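Local coordinates for GCN5-related N-acetyltransferase (Brucella abortus, PDB 7N1L), which probably transfers acetyl groups from acetyl-CoA, perhaps to the N-terminal alanine of a ribosomal protein, as a member of the GCN5-related N-acetyltransferase family, at residues Gly87-Tyr92 / Gly104-Ile109. Residues are numbered along the deposited sequence; the frame is centred on the assembly and turned at random.
Sequences GFVIFY and GQVDHI
With CG of Tyr92 opposite its own carbonyl carbon (chi1 -46°) and that of Asp107 turned the same way (chi1 -66°), the phenol ring and the carboxylate swing together across two antiparallel strands. OD2 of Asp107 lies at the ring's edge, 3.4 Å from Tyr92 CE2, with the carboxylate plane steeply inclined to the ring. Gln105, extended beyond CG, crosses the phenol at a slant, its amide almost perpendicular to the ring, and NE2 bonds to the syn lone pairs of both Asp107 oxygens, which probably helps to hold the carboxylate's rotation. Gln105 NE2 also donates to OE1 of Gln105 of the second subunit, while Asn143 ND2 hydrogen-bonds to Asp107 OD1. A water donates to Asp107 OD2 and lies doubtfully close to Tyr92 OH; its link to His108 NE2 is weak, and His108 ND1 hydrogen-bonds to Tyr48 OH.

Tyr92 and Gln105 form an antiparallel hydrogen-bonded pair, Tyr92 N to Gln105 O at 2.8 Å and Gln105 N to Tyr92 O at 2.9 Å. Further along, Ile90 N reaches His108 O almost straight (3.0 Å), whereas a water sits between Ile90 O and Asp107 N, accepting from the nitrogen and donating to the oxygen over a rather short distance. Asp107 is the extra residue of a beta bulge, as in the fourth strand of the GNAT fold, where it helps splay the sheet beside the acetyl-CoA site.

On the other face, Val89 CG2 presses tightly on Val106 CG1 (3.5 Å), crossing at about a right angle. Helix 120-129 covers this face, with Leu124 on Val89 and Leu128 on Phe91 and Val106.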
loop_
_atom_site.group_PDB
_atom_site.type_symbol
_atom_site.label_atom_id
_atom_site.label_comp_id
_atom_site.label_asym_id
_atom_site.label_seq_id
_atom_site.Cartn_x
_atom_site.Cartn_y
_atom_site.Cartn_z
ATOM N N GLY A 87 -17.435 -10.854 8.646
ATOM C CA GLY A 87 -16.399 -10.645 7.637
ATOM C C GLY A 87 -15.846 -9.228 7.670
ATOM O O GLY A 87 -16.422 -8.340 8.301
ATOM N N PHE A 88 -14.674 -9.030 7.050
ATOM C CA PHE A 88 -14.147 -7.673 6.897
ATOM C C PHE A 88 -13.178 -7.610 5.726
ATOM O O PHE A 88 -12.658 -8.632 5.268
ATOM C CB PHE A 88 -13.461 -7.149 8.168
ATOM C CG PHE A 88 -12.152 -7.818 8.502
ATOM C CD1 PHE A 88 -10.951 -7.374 7.943
ATOM C CD2 PHE A 88 -12.103 -8.853 9.422
ATOM C CE1 PHE A 88 -9.747 -7.962 8.283
ATOM C CE2 PHE A 88 -10.904 -9.442 9.766
ATOM C CZ PHE A 88 -9.719 -8.989 9.195
ATOM N N VAL A 89 -12.958 -6.389 5.233
ATOM C CA VAL A 89 -11.860 -6.115 4.312
ATOM C C VAL A 89 -11.251 -4.782 4.718
ATOM O O VAL A 89 -11.979 -3.810 4.960
ATOM C CB VAL A 89 -12.289 -6.119 2.824
ATOM C CG1 VAL A 89 -13.349 -5.086 2.533
ATOM C CG2 VAL A 89 -11.082 -5.890 1.932
ATOM N N ILE A 90 -9.920 -4.753 4.827
ATOM C CA ILE A 90 -9.142 -3.563 5.166
ATOM C C ILE A 90 -8.546 -2.996 3.886
ATOM O O ILE A 90 -7.911 -3.729 3.116
ATOM C CB ILE A 90 -8.030 -3.901 6.175
ATOM C CG1 ILE A 90 -8.628 -4.436 7.482
ATOM C CG2 ILE A 90 -7.153 -2.670 6.456
ATOM C CD1 ILE A 90 -7.583 -5.070 8.420
ATOM N N PHE A 91 -8.734 -1.693 3.654
ATOM C CA PHE A 91 -8.270 -1.079 2.417
ATOM C C PHE A 91 -7.712 0.307 2.663
ATOM O O PHE A 91 -8.085 0.988 3.621
ATOM C CB PHE A 91 -9.387 -0.981 1.382
ATOM C CG PHE A 91 -10.505 -0.054 1.753
ATOM C CD1 PHE A 91 -11.528 -0.482 2.598
ATOM C CD2 PHE A 91 -10.592 1.214 1.200
ATOM C CE1 PHE A 91 -12.597 0.364 2.913
ATOM C CE2 PHE A 91 -11.649 2.063 1.515
ATOM C CZ PHE A 91 -12.647 1.634 2.368
ATOM N N TYR A 92 -6.860 0.744 1.729
ATOM C CA TYR A 92 -6.245 2.056 1.779
ATOM C C TYR A 92 -6.669 2.847 0.555
ATOM O O TYR A 92 -6.699 2.317 -0.555
ATOM C CB TYR A 92 -4.717 1.951 1.857
ATOM C CG TYR A 92 -4.308 0.922 2.873
ATOM C CD1 TYR A 92 -4.615 1.093 4.206
ATOM C CD2 TYR A 92 -3.562 -0.171 2.517
ATOM C CE1 TYR A 92 -4.281 0.159 5.147
ATOM C CE2 TYR A 92 -3.200 -1.105 3.460
ATOM C CZ TYR A 92 -3.574 -0.934 4.780
ATOM O OH TYR A 92 -3.210 -1.851 5.756
ATOM N N GLY A 104 -7.286 2.238 -4.753
ATOM C CA GLY A 104 -7.524 1.479 -3.530
ATOM C C GLY A 104 -6.581 0.292 -3.410
ATOM O O GLY A 104 -6.207 -0.331 -4.400
ATOM N N GLN A 105 -6.221 -0.062 -2.180
ATOM C CA GLN A 105 -5.297 -1.172 -1.970
ATOM C C GLN A 105 -5.817 -2.025 -0.827
ATOM O O GLN A 105 -6.094 -1.500 0.256
ATOM C CB GLN A 105 -3.880 -0.681 -1.673
ATOM C CG GLN A 105 -2.862 -1.810 -1.381
ATOM C CD GLN A 105 -1.455 -1.268 -1.095
ATOM O OE1 GLN A 105 -1.023 -0.333 -1.745
ATOM N NE2 GLN A 105 -0.759 -1.845 -0.120
ATOM N N VAL A 106 -6.006 -3.320 -1.101
ATOM C CA VAL A 106 -6.480 -4.306 -0.133
ATOM C C VAL A 106 -5.342 -5.270 0.172
ATOM O O VAL A 106 -4.850 -5.964 -0.728
ATOM C CB VAL A 106 -7.687 -5.095 -0.664
ATOM C CG1 VAL A 106 -8.040 -6.219 0.307
ATOM C CG2 VAL A 106 -8.870 -4.191 -0.917
ATOM N N ASP A 107 -4.978 -5.377 1.436
ATOM C CA ASP A 107 -3.993 -6.350 1.880
ATOM C C ASP A 107 -4.602 -7.448 2.731
ATOM O O ASP A 107 -3.915 -8.422 3.041
ATOM C CB ASP A 107 -2.874 -5.655 2.682
ATOM C CG ASP A 107 -2.027 -4.687 1.827
ATOM O OD1 ASP A 107 -2.038 -4.774 0.597
ATOM O OD2 ASP A 107 -1.380 -3.800 2.399
ATOM N N HIS A 108 -5.837 -7.276 3.194
ATOM C CA HIS A 108 -6.394 -8.188 4.178
ATOM C C HIS A 108 -7.889 -8.339 3.971
ATOM O O HIS A 108 -8.634 -7.354 4.004
ATOM C CB HIS A 108 -6.123 -7.681 5.600
ATOM C CG HIS A 108 -4.694 -7.316 5.855
ATOM N ND1 HIS A 108 -3.707 -8.261 6.041
ATOM C CD2 HIS A 108 -4.084 -6.109 5.934
ATOM C CE1 HIS A 108 -2.553 -7.649 6.248
ATOM N NE2 HIS A 108 -2.753 -6.347 6.178
ATOM N N ILE A 109 -8.321 -9.587 3.836
ATOM C CA ILE A 109 -9.728 -9.932 3.752
ATOM C C ILE A 109 -9.916 -11.175 4.596
ATOM O O ILE A 109 -8.993 -11.982 4.740
ATOM C CB ILE A 109 -10.182 -10.149 2.296
ATOM C CG1 ILE A 109 -11.709 -10.194 2.215
ATOM C CG2 ILE A 109 -9.471 -11.376 1.657
ATOM C CD1 ILE A 109 -12.238 -9.870 0.838
HETATM O O HOH W 1 -5.439 -3.376 3.291
HETATM O O HOH W 2 -1.514 -3.475 5.092
#